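Local structure of pyridine nucleotide-disulphide oxidoreductase dimerisation region (Escherichia coli BL21, 6KYY) at residues Ile132-Gln137 / Ala264-Glu269; Asn211-Leu216 / Val221-Asn226; Ile372-Val377 / Cys403-Glu408; Gly157-Lys162 / Ala181-Asn186. The protein is a hypochlorous acid-induced flavoprotein of the pyridine nucleotide-disulfide oxidoreductase family, probably helping the cell resist reactive chlorine species. All blocks are in the same frame, centred on the assembly; numbering follows the deposited sequence.

Interaction 1 (Ile132-Gln137 / Ala264-Glu269). With CU (copper (II) ion), chain P; FAD (flavin-adenine dinucleotide), chain N.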
# COMPACT_ATOMS: atom_id res chain seq x y z
N ILE B 132 -16.37 -26.51 13.33
CA ILE B 132 -15.97 -27.03 12.03
C ILE B 132 -15.20 -25.94 11.28
O ILE B 132 -15.71 -24.84 11.08
CB ILE B 132 -17.19 -27.51 11.23
CG1 ILE B 132 -17.85 -28.70 11.92
CG2 ILE B 132 -16.78 -27.86 9.80
CD1 ILE B 132 -18.90 -29.39 11.08
N ASN B 133 -13.98 -26.27 10.86
CA ASN B 133 -13.09 -25.31 10.20
C ASN B 133 -12.26 -26.01 9.13
O ASN B 133 -11.05 -25.79 9.02
CB ASN B 133 -12.19 -24.62 11.22
CG ASN B 133 -11.52 -23.38 10.67
OD1 ASN B 133 -10.51 -22.91 11.20
ND2 ASN B 133 -12.09 -22.83 9.61
N THR B 134 -12.91 -26.85 8.32
CA THR B 134 -12.19 -27.69 7.37
C THR B 134 -11.89 -26.99 6.05
O THR B 134 -11.09 -27.52 5.26
CB THR B 134 -12.99 -28.97 7.08
OG1 THR B 134 -14.33 -28.63 6.72
CG2 THR B 134 -13.01 -29.86 8.31
N GLY B 135 -12.49 -25.84 5.77
CA GLY B 135 -12.17 -25.14 4.54
C GLY B 135 -12.79 -25.80 3.32
O GLY B 135 -13.80 -26.50 3.40
N ALA B 136 -12.16 -25.57 2.17
CA ALA B 136 -12.68 -26.00 0.88
C ALA B 136 -11.69 -26.95 0.20
O ALA B 136 -10.64 -27.30 0.75
CB ALA B 136 -12.96 -24.79 -0.01
N GLN B 137 -12.05 -27.37 -1.01
CA GLN B 137 -11.23 -28.26 -1.82
C GLN B 137 -11.47 -27.95 -3.29
O GLN B 137 -12.47 -27.33 -3.66
CB GLN B 137 -11.53 -29.73 -1.52
CG GLN B 137 -12.85 -30.22 -2.11
CD GLN B 137 -13.37 -31.46 -1.41
OE1 GLN B 137 -12.63 -32.39 -1.12
NE2 GLN B 137 -14.68 -31.47 -1.14
N ALA B 264 -17.63 -34.03 2.72
CA ALA B 264 -18.00 -35.43 2.53
C ALA B 264 -17.23 -36.35 3.47
O ALA B 264 -17.81 -37.23 4.11
CB ALA B 264 -17.77 -35.83 1.07
N SER B 265 -15.92 -36.15 3.57
CA SER B 265 -15.11 -36.98 4.46
C SER B 265 -15.31 -36.63 5.93
O SER B 265 -14.86 -37.39 6.80
CB SER B 265 -13.63 -36.86 4.09
OG SER B 265 -13.32 -35.56 3.63
N LEU B 266 -15.95 -35.50 6.24
CA LEU B 266 -16.30 -35.19 7.62
C LEU B 266 -17.50 -35.99 8.09
O LEU B 266 -17.64 -36.24 9.30
CB LEU B 266 -16.59 -33.69 7.77
CG LEU B 266 -15.72 -32.85 8.71
CD1 LEU B 266 -16.34 -31.47 8.91
CD2 LEU B 266 -15.53 -33.55 10.05
N HIS B 267 -18.36 -36.42 7.16
CA HIS B 267 -19.61 -37.12 7.44
C HIS B 267 -20.45 -36.33 8.43
O HIS B 267 -20.66 -36.78 9.57
CB HIS B 267 -19.34 -38.53 7.96
CG HIS B 267 -18.71 -39.44 6.96
ND1 HIS B 267 -17.39 -39.83 7.05
CD2 HIS B 267 -19.21 -40.03 5.85
CE1 HIS B 267 -17.11 -40.63 6.03
NE2 HIS B 267 -18.19 -40.77 5.29
N PRO B 268 -20.96 -35.15 8.05
CA PRO B 268 -21.73 -34.34 9.01
C PRO B 268 -23.12 -34.88 9.27
O PRO B 268 -23.76 -34.46 10.24
CB PRO B 268 -21.78 -32.96 8.35
CG PRO B 268 -21.02 -33.08 7.04
CD PRO B 268 -20.92 -34.53 6.72
N GLU B 269 -23.61 -35.80 8.43
CA GLU B 269 -24.95 -36.35 8.61
C GLU B 269 -25.09 -37.06 9.95
O GLU B 269 -26.17 -37.03 10.56
CB GLU B 269 -25.27 -37.31 7.47
CG GLU B 269 -24.22 -38.39 7.23
CD GLU B 269 -23.12 -37.95 6.28
OE1 GLU B 269 -22.17 -38.74 6.06
OE2 GLU B 269 -23.20 -36.82 5.76
CU CU P . -15.97 -41.40 4.45
PA FAD N . -8.57 -23.48 5.75
O1A FAD N . -8.97 -23.95 4.40
O2A FAD N . -7.51 -22.37 5.78
O5B FAD N . -8.09 -24.69 6.64
C5B FAD N . -8.45 -26.04 6.31
C4B FAD N . -7.61 -26.98 7.14
O4B FAD N . -8.44 -28.04 7.67
C3B FAD N . -6.45 -27.65 6.41
O3B FAD N . -5.27 -27.62 7.19
C2B FAD N . -6.96 -29.08 6.19
O2B FAD N . -5.89 -30.02 6.17
C1B FAD N . -7.81 -29.28 7.44
N9A FAD N . -8.84 -30.31 7.31
C8A FAD N . -9.73 -30.47 6.28
N7A FAD N . -10.55 -31.48 6.43
C5A FAD N . -10.17 -32.03 7.65
C6A FAD N . -10.65 -33.13 8.38
N6A FAD N . -11.66 -33.91 7.98
N1A FAD N . -10.05 -33.41 9.56
C2A FAD N . -9.05 -32.63 9.97
N3A FAD N . -8.51 -31.56 9.37
C4A FAD N . -9.12 -31.32 8.20
N1 FAD N . -8.08 -15.51 0.51
C2 FAD N . -7.87 -14.17 0.66
O2 FAD N . -8.43 -13.52 1.55
N3 FAD N . -7.02 -13.51 -0.21
C4 FAD N . -6.33 -14.07 -1.27
O4 FAD N . -5.59 -13.38 -1.96
C4X FAD N . -6.56 -15.50 -1.42
N5 FAD N . -5.93 -16.13 -2.37
C5X FAD N . -6.14 -17.49 -2.50
C6 FAD N . -5.49 -18.17 -3.53
C7 FAD N . -5.67 -19.53 -3.71
C7M FAD N . -4.94 -20.24 -4.82
C8 FAD N . -6.52 -20.24 -2.85
C8M FAD N . -6.74 -21.72 -3.01
C9 FAD N . -7.18 -19.57 -1.82
C9A FAD N . -7.00 -18.20 -1.64
N10 FAD N . -7.64 -17.49 -0.61
C10 FAD N . -7.45 -16.13 -0.47
C1' FAD N . -8.56 -18.17 0.31
C2' FAD N . -7.88 -18.64 1.59
O2' FAD N . -6.89 -19.63 1.30
C3' FAD N . -8.93 -19.25 2.52
O3' FAD N . -10.17 -18.59 2.31
C4' FAD N . -8.57 -19.17 4.01
O4' FAD N . -7.48 -20.05 4.28
C5' FAD N . -9.75 -19.51 4.91
O5' FAD N . -9.81 -20.94 5.08
P FAD N . -10.58 -21.58 6.30
O1P FAD N . -10.38 -20.72 7.55
O2P FAD N . -12.00 -21.83 5.95
O3P FAD N . -9.84 -22.96 6.54

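Interaction 2 (Asn211-Leu216 / Val221-Asn226)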
# COMPACT_ATOMS: atom_id res chain seq x y z
N ASN B 211 -9.88 -3.67 -19.70
CA ASN B 211 -8.54 -3.23 -19.31
C ASN B 211 -7.69 -4.40 -18.84
O ASN B 211 -6.49 -4.47 -19.15
CB ASN B 211 -8.64 -2.15 -18.23
CG ASN B 211 -7.38 -1.30 -18.15
OD1 ASN B 211 -6.27 -1.81 -18.10
ND2 ASN B 211 -7.56 0.02 -18.12
N ILE B 212 -8.28 -5.32 -18.08
CA ILE B 212 -7.53 -6.47 -17.59
C ILE B 212 -7.14 -7.38 -18.75
O ILE B 212 -6.02 -7.92 -18.78
CB ILE B 212 -8.35 -7.23 -16.53
CG1 ILE B 212 -8.46 -6.40 -15.25
CG2 ILE B 212 -7.73 -8.58 -16.23
CD1 ILE B 212 -9.39 -6.99 -14.21
N ALA B 213 -8.03 -7.54 -19.73
CA ALA B 213 -7.74 -8.42 -20.86
C ALA B 213 -6.57 -7.89 -21.68
O ALA B 213 -5.70 -8.66 -22.11
CB ALA B 213 -8.98 -8.58 -21.73
N THR B 214 -6.52 -6.57 -21.91
CA THR B 214 -5.43 -6.01 -22.71
C THR B 214 -4.11 -5.99 -21.94
O THR B 214 -3.05 -6.17 -22.54
CB THR B 214 -5.78 -4.61 -23.20
OG1 THR B 214 -5.73 -3.69 -22.09
CG2 THR B 214 -7.16 -4.58 -23.83
N ILE B 215 -4.16 -5.77 -20.62
CA ILE B 215 -2.95 -5.91 -19.81
C ILE B 215 -2.42 -7.33 -19.90
O ILE B 215 -1.21 -7.55 -20.05
CB ILE B 215 -3.23 -5.49 -18.36
CG1 ILE B 215 -3.47 -3.99 -18.25
CG2 ILE B 215 -2.07 -5.90 -17.45
CD1 ILE B 215 -3.80 -3.52 -16.85
N LEU B 216 -3.32 -8.31 -19.82
CA LEU B 216 -2.90 -9.71 -19.94
C LEU B 216 -2.52 -10.07 -21.37
O LEU B 216 -1.62 -10.89 -21.58
CB LEU B 216 -4.02 -10.63 -19.45
CG LEU B 216 -4.25 -10.68 -17.94
CD1 LEU B 216 -5.39 -11.63 -17.60
CD2 LEU B 216 -2.98 -11.09 -17.22
N VAL B 221 -0.87 -13.47 -22.78
CA VAL B 221 -1.95 -14.34 -22.32
C VAL B 221 -3.08 -14.34 -23.34
O VAL B 221 -3.60 -13.28 -23.71
CB VAL B 221 -2.45 -13.90 -20.93
CG1 VAL B 221 -3.60 -14.79 -20.48
CG2 VAL B 221 -1.32 -13.93 -19.92
N ASP B 222 -3.46 -15.53 -23.80
CA ASP B 222 -4.56 -15.70 -24.73
C ASP B 222 -5.84 -15.99 -23.95
O ASP B 222 -5.88 -16.95 -23.17
CB ASP B 222 -4.26 -16.82 -25.73
CG ASP B 222 -5.18 -16.80 -26.93
OD1 ASP B 222 -4.96 -17.61 -27.86
OD2 ASP B 222 -6.13 -15.99 -26.95
N ILE B 223 -6.87 -15.18 -24.17
CA ILE B 223 -8.15 -15.33 -23.48
C ILE B 223 -9.17 -15.82 -24.49
O ILE B 223 -9.43 -15.16 -25.50
CB ILE B 223 -8.59 -14.00 -22.83
CG1 ILE B 223 -7.39 -13.28 -22.22
CG2 ILE B 223 -9.66 -14.26 -21.78
CD1 ILE B 223 -7.76 -12.12 -21.33
N ILE B 224 -9.77 -16.98 -24.21
CA ILE B 224 -10.75 -17.60 -25.08
C ILE B 224 -12.01 -17.88 -24.28
O ILE B 224 -11.95 -18.50 -23.21
CB ILE B 224 -10.22 -18.90 -25.71
CG1 ILE B 224 -8.95 -18.62 -26.52
CG2 ILE B 224 -11.28 -19.54 -26.59
CD1 ILE B 224 -8.21 -19.88 -26.95
N LEU B 225 -13.15 -17.42 -24.79
CA LEU B 225 -14.45 -17.64 -24.17
C LEU B 225 -15.21 -18.72 -24.94
O LEU B 225 -14.74 -19.25 -25.95
CB LEU B 225 -15.24 -16.33 -24.11
CG LEU B 225 -14.69 -15.17 -23.28
CD1 LEU B 225 -13.97 -15.66 -22.04
CD2 LEU B 225 -13.78 -14.28 -24.12
N ASN B 226 -16.42 -19.03 -24.46
CA ASN B 226 -17.30 -20.02 -25.09
C ASN B 226 -16.60 -21.37 -25.23
O ASN B 226 -16.62 -22.00 -26.29
CB ASN B 226 -17.80 -19.52 -26.44
CG ASN B 226 -18.35 -18.11 -26.38
OD1 ASN B 226 -18.97 -17.73 -25.39
ND2 ASN B 226 -18.14 -17.33 -27.43

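Interaction 3 (Ile372-Val377 / Cys403-Glu408)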
# COMPACT_ATOMS: atom_id res chain seq x y z
N ILE B 372 -1.29 9.14 -12.46
CA ILE B 372 -0.86 9.03 -11.07
C ILE B 372 0.67 9.03 -11.06
O ILE B 372 1.28 8.03 -11.45
CB ILE B 372 -1.42 7.76 -10.41
CG1 ILE B 372 -2.93 7.68 -10.61
CG2 ILE B 372 -1.07 7.74 -8.93
CD1 ILE B 372 -3.57 6.49 -9.92
N PRO B 373 1.31 10.11 -10.62
CA PRO B 373 2.78 10.18 -10.71
C PRO B 373 3.50 9.08 -9.94
O PRO B 373 4.61 8.70 -10.33
CB PRO B 373 3.10 11.57 -10.14
CG PRO B 373 1.85 12.36 -10.34
CD PRO B 373 0.73 11.38 -10.14
N ARG B 374 2.90 8.56 -8.86
CA ARG B 374 3.56 7.49 -8.11
C ARG B 374 3.58 6.19 -8.90
O ARG B 374 4.50 5.38 -8.73
CB ARG B 374 2.86 7.30 -6.77
CG ARG B 374 3.45 6.18 -5.93
CD ARG B 374 4.66 6.65 -5.13
NE ARG B 374 5.66 5.60 -4.94
CZ ARG B 374 5.47 4.48 -4.24
NH1 ARG B 374 6.44 3.59 -4.13
NH2 ARG B 374 4.30 4.25 -3.65
N ALA B 375 2.59 5.97 -9.77
CA ALA B 375 2.62 4.80 -10.64
C ALA B 375 3.78 4.87 -11.62
O ALA B 375 4.35 3.84 -11.98
CB ALA B 375 1.30 4.66 -11.39
N ARG B 376 4.13 6.08 -12.07
CA ARG B 376 5.33 6.24 -12.90
C ARG B 376 6.60 6.06 -12.07
O ARG B 376 7.61 5.57 -12.59
CB ARG B 376 5.32 7.61 -13.57
CG ARG B 376 5.64 7.57 -15.05
CD ARG B 376 5.19 8.84 -15.73
NE ARG B 376 3.81 8.75 -16.21
CZ ARG B 376 3.46 8.19 -17.36
NH1 ARG B 376 4.38 7.67 -18.16
NH2 ARG B 376 2.18 8.15 -17.72
N VAL B 377 6.57 6.45 -10.80
CA VAL B 377 7.70 6.25 -9.91
C VAL B 377 8.03 4.77 -9.75
O VAL B 377 9.18 4.41 -9.48
CB VAL B 377 7.42 6.93 -8.55
CG1 VAL B 377 8.46 6.58 -7.51
CG2 VAL B 377 7.34 8.44 -8.72
N CYS B 403 -4.76 -0.75 -10.01
CA CYS B 403 -3.51 -0.01 -9.93
C CYS B 403 -2.51 -0.83 -9.12
O CYS B 403 -2.86 -1.83 -8.49
CB CYS B 403 -3.73 1.35 -9.28
SG CYS B 403 -4.86 1.30 -7.89
N VAL B 404 -1.26 -0.38 -9.15
CA VAL B 404 -0.26 -0.92 -8.24
C VAL B 404 -0.62 -0.50 -6.82
O VAL B 404 -1.08 0.62 -6.58
CB VAL B 404 1.14 -0.44 -8.63
CG1 VAL B 404 1.71 -1.31 -9.75
CG2 VAL B 404 1.11 1.02 -9.05
N ASP B 405 -0.44 -1.43 -5.87
CA ASP B 405 -0.80 -1.21 -4.47
C ASP B 405 -2.29 -0.96 -4.30
O ASP B 405 -2.71 -0.27 -3.37
CB ASP B 405 0.01 -0.07 -3.85
CG ASP B 405 1.37 -0.52 -3.36
OD1 ASP B 405 1.46 -1.63 -2.80
OD2 ASP B 405 2.35 0.23 -3.54
N SER B 406 -3.11 -1.53 -5.19
CA SER B 406 -4.55 -1.39 -5.05
C SER B 406 -5.07 -2.10 -3.80
O SER B 406 -6.07 -1.68 -3.22
CB SER B 406 -5.25 -1.95 -6.29
OG SER B 406 -4.78 -3.25 -6.59
N HIS B 407 -4.39 -3.17 -3.37
CA HIS B 407 -4.82 -3.96 -2.23
C HIS B 407 -4.74 -3.21 -0.91
O HIS B 407 -5.32 -3.67 0.08
CB HIS B 407 -3.99 -5.24 -2.14
CG HIS B 407 -2.51 -5.00 -2.13
ND1 HIS B 407 -1.83 -4.48 -3.21
CD2 HIS B 407 -1.59 -5.20 -1.16
CE1 HIS B 407 -0.55 -4.38 -2.90
NE2 HIS B 407 -0.37 -4.81 -1.67
N GLU B 408 -4.04 -2.07 -0.86
CA GLU B 408 -3.91 -1.28 0.36
C GLU B 408 -4.90 -0.12 0.40
O GLU B 408 -5.65 0.02 1.36
CB GLU B 408 -2.48 -0.76 0.50
CG GLU B 408 -1.40 -1.81 0.32
CD GLU B 408 -1.17 -2.64 1.57
OE1 GLU B 408 -1.94 -2.49 2.55
OE2 GLU B 408 -0.23 -3.46 1.57

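Interaction 4 (Gly157-Lys162 / Ala181-Asn186)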
# COMPACT_ATOMS: atom_id res chain seq x y z
N GLY B 157 -0.77 -28.33 -6.80
CA GLY B 157 0.32 -28.98 -7.50
C GLY B 157 1.09 -28.05 -8.42
O GLY B 157 2.26 -28.31 -8.72
N LEU B 158 0.46 -26.97 -8.88
CA LEU B 158 1.14 -26.07 -9.79
C LEU B 158 2.20 -25.23 -9.07
O LEU B 158 3.21 -24.86 -9.68
CB LEU B 158 0.14 -25.15 -10.50
CG LEU B 158 0.71 -24.45 -11.74
CD1 LEU B 158 0.80 -25.42 -12.91
CD2 LEU B 158 -0.12 -23.23 -12.11
N LEU B 159 1.99 -24.93 -7.79
CA LEU B 159 2.96 -24.17 -7.02
C LEU B 159 4.18 -24.98 -6.63
O LEU B 159 5.11 -24.42 -6.05
CB LEU B 159 2.30 -23.59 -5.77
CG LEU B 159 1.22 -22.54 -6.01
CD1 LEU B 159 0.63 -22.05 -4.70
CD2 LEU B 159 1.78 -21.38 -6.81
N ASN B 160 4.21 -26.28 -6.95
CA ASN B 160 5.34 -27.14 -6.64
C ASN B 160 6.04 -27.64 -7.90
O ASN B 160 6.78 -28.63 -7.84
CB ASN B 160 4.88 -28.33 -5.79
CG ASN B 160 4.47 -27.91 -4.39
OD1 ASN B 160 5.15 -27.12 -3.74
ND2 ASN B 160 3.35 -28.44 -3.92
N LEU B 161 5.82 -26.98 -9.03
CA LEU B 161 6.47 -27.36 -10.27
C LEU B 161 7.99 -27.22 -10.14
O LEU B 161 8.50 -26.37 -9.42
CB LEU B 161 5.97 -26.51 -11.43
CG LEU B 161 4.62 -26.90 -12.06
CD1 LEU B 161 4.40 -26.15 -13.36
CD2 LEU B 161 4.55 -28.40 -12.28
N LYS B 162 8.71 -28.09 -10.85
CA LYS B 162 10.16 -28.07 -10.83
C LYS B 162 10.76 -27.24 -11.96
O LYS B 162 11.92 -26.82 -11.85
CB LYS B 162 10.71 -29.50 -10.91
CG LYS B 162 10.20 -30.43 -9.83
CD LYS B 162 11.07 -30.36 -8.59
CE LYS B 162 11.17 -31.72 -7.91
NZ LYS B 162 12.08 -32.64 -8.64
N ALA B 181 -2.48 -16.39 -14.28
CA ALA B 181 -2.15 -15.97 -15.64
C ALA B 181 -1.01 -14.95 -15.64
O ALA B 181 -0.01 -15.12 -16.33
CB ALA B 181 -3.39 -15.39 -16.33
N SER B 182 -1.16 -13.88 -14.85
CA SER B 182 -0.11 -12.86 -14.79
C SER B 182 1.16 -13.40 -14.16
O SER B 182 2.26 -13.08 -14.62
CB SER B 182 -0.61 -11.64 -14.01
OG SER B 182 -1.98 -11.39 -14.25
N MET B 183 1.03 -14.23 -13.12
CA MET B 183 2.20 -14.70 -12.39
C MET B 183 3.14 -15.49 -13.30
O MET B 183 4.36 -15.28 -13.27
CB MET B 183 1.78 -15.56 -11.21
CG MET B 183 2.94 -16.16 -10.43
SD MET B 183 2.56 -17.77 -9.72
CE MET B 183 1.30 -17.32 -8.54
N PHE B 184 2.60 -16.39 -14.12
CA PHE B 184 3.45 -17.19 -14.99
C PHE B 184 3.83 -16.44 -16.26
O PHE B 184 4.93 -16.65 -16.79
CB PHE B 184 2.76 -18.51 -15.32
CG PHE B 184 2.88 -19.54 -14.23
CD1 PHE B 184 2.11 -19.43 -13.07
CD2 PHE B 184 3.76 -20.60 -14.34
CE1 PHE B 184 2.23 -20.37 -12.06
CE2 PHE B 184 3.88 -21.54 -13.34
CZ PHE B 184 3.11 -21.43 -12.19
N ALA B 185 2.95 -15.58 -16.77
CA ALA B 185 3.32 -14.73 -17.90
C ALA B 185 4.38 -13.71 -17.50
O ALA B 185 5.14 -13.24 -18.35
CB ALA B 185 2.09 -14.02 -18.47
N ASN B 186 4.45 -13.36 -16.21
CA ASN B 186 5.54 -12.52 -15.73
C ASN B 186 6.85 -13.29 -15.70
O ASN B 186 7.92 -12.73 -15.97
CB ASN B 186 5.21 -11.98 -14.34
CG ASN B 186 4.45 -10.67 -14.39
OD1 ASN B 186 4.46 -9.97 -15.40
ND2 ASN B 186 3.80 -10.33 -13.29

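Interaction 1 (Ile132-Gln137 / Ala264-Glu269)
Leu-266 sets its CD1 methyl between Ile-132 and Thr-134, just where strand 130-132 of the Rossmann-type FAD-binding fold runs into the cofactor-binding loop. Leu-266 CD1 lies 3.7 Å from Ile-132 CG2 and from Thr-134 CG2. The two approaches differ: the Ile-132 and Leu-266 side chains cross obliquely, whereas Thr-134 and Leu-266 meet tip to tip. The threonine methyl serves two partners, since it also rests over a face of the adenine, with Thr-134 CG2 3.5 Å from FAD N7A. With chi1 at 52°, Thr-134 OG1 lies beside the apolar junction and hydrogen-bonds to Ala-262 O. One residue earlier, Asn-133 ND2 makes a weak bond of 3.4 Å to FAD O1P. Its amide is held by Gly-22 N and Met-297 O, and Ile-132 is fixed by backbone bonds to Trp-295 and Met-297 of the neighbouring strand region. On the other segment, the turn closed by His-267 N and Ala-264 O precedes the imidazole, which binds a copper(II) ion through NE2, although the detailed geometry at the metal is doubtful. Back at the cofactor, Gly-135 brings its CA to 3.4 Å from the phosphate oxygen FAD O1A.

Interaction 2 (Asn211-Leu216 / Val221-Asn226)
Ile-223 lays its CD1 methyl against Ala-213, 3.7 Å from Ala-213 CA and 3.8 Å from Ala-213 CB, so the branch end rests on both the helix backbone and the small side chain. With CG1 anti to the carbonyl carbon (chi1 -39°) and the chain extended beyond it, Ile-223 spans the gap to the helix. Leu-216 CB is a looser neighbour of the same methyl, at 4.4 Å. Nearer the turn, Leu-216 and Val-221 meet through their beta carbons, 3.9 Å from CB to CB. A single hydrogen bond joins the segments here: Val-221 N donates to Leu-216 O over 2.9 Å, at an N-H...O angle of 152°. It ties the last turn of the helix to the backbone at Val-221. The short axes pass 8.3 Å apart, their directions differing by 138°. This is the helix-to-strand return of a beta-alpha-beta crossover made of strand 190-194, helix 206-218 and strand 221-224. The last of these is outermost, within this chain, of the five-stranded parallel sheet, bonded through Asp-222 and Ile-224 to strand 190-194, while Leu-216 and Val-221 pack on helix 175-186.

Interaction 3 (Ile372-Val377 / Cys403-Glu408)
Ala-375 and Val-404 supply the apolar part of this contact, with Ala-375 CB 4.3 Å from Val-404 CG2. It is a light touch between one methyl and one branch of the valine, at the place where the two backbones come nearest, 6.8 Å between the CA atoms of Ala-375 and Val-404. The electrostatic part is equally loose. Arg-374 NH2 and Asp-405 OD2 stand 4.5 Å apart, too far to count as a salt bridge, and the carboxylate oxygen approaches the guanidinium obliquely. Arg-374 CG leaves anti to the backbone N (chi1 179°), and the chain then bends at chi2 (84°), which brings its far end toward the aspartate. Opposite charges at this separation in a buried setting would probably still attract. No hydrogen bond passes between the segments.

Backbone shape accounts for the aspartate's place: a type II turn runs from Cys-403 to Ser-406, and Asp-405 holds the N-cap position of helix 406-418 without a side-chain capping bond.

The contact lies in the dimerisation domain, where Ile-372 and Cys-403 both pack on Leu-385 of strand 384-390. Arg-374 also touches Pro-434 and Met-436. Just beyond, Glu-408 bonds Ser-437 OG and Met-436 N of the second subunit, and His-407 packs on Arg-374 of that subunit, so helix 406-418 begins at the dimer interface, linked to strand 396-402 by the Cys-403 turn.

Interaction 4 (Gly157-Lys162 / Ala181-Asn186)
The backbones at Leu-158 and Phe-184 remain 10.5 Å apart, measured between CA atoms, so side chains alone bridge the gap. Residues 157-158 end a weakly bonded helical turn, and a type I turn from Leu-158 to Leu-161 overlaps its end, closed by a weak bond from Leu-161 N to Leu-158 O. Opposite them, 181-186 is the regular end of helix 175-186.

Leu-158 and Phe-184 extend from opposite directions. The leucine CG is anti to its amide nitrogen (chi1 -164°), and its CD2 methyl meets the far end of the ring, 3.7 Å from both Phe-184 CE1 and Phe-184 CZ. The methyl comes to the ring obliquely. Leu-158 CG also approaches Phe-184 CZ, at 3.9 Å. Beside this pair, Leu-159 and Met-183 make a more distant contact, with Leu-159 CD2 4.4 Å from Met-183 CE. Leu-158 and Leu-159 both reach Phe-180 one turn earlier in the helix, while Leu-159 and Met-183 pack on helix 55-65 through Leu-61, Thr-58 and Val-62. The turn's backbone has a polar partner too: Lys-78 NZ hydrogen-bonds to Leu-159 O.

Helix 175-186 follows a glycine-rich Rossmann-type turn, consistent with a second nucleotide-binding fold. Across the contact there is no hydrogen bond or charge pair. Methyl groups, a thioether end and an aromatic ring hold the two segments together by van der Waals packing and exclusion of water.

Interactions 2 and 4 touch: Leu-216 CD2 packs on Ser-182 OG, and Val-221 CG2 lies 3.7 Å from Ala-185 CB, so helix 175-186 meets the 157-162 turn through some residues and the crossover through others. Interaction 1 lies at the adenine and phosphate part of FAD, with its nearest atoms about 11 Å from interaction 4, whose Leu-159 side chain is about 6 Å from the cofactor. Interaction 3 belongs to the dimerisation domain, yet its nearest atoms come within about 7 Å of interaction 2. Its Arg-374 side chain is about 7 Å from that of His-433, the likely proton acceptor, and about 9 Å from another FAD, consistent with the second subunit's cofactor.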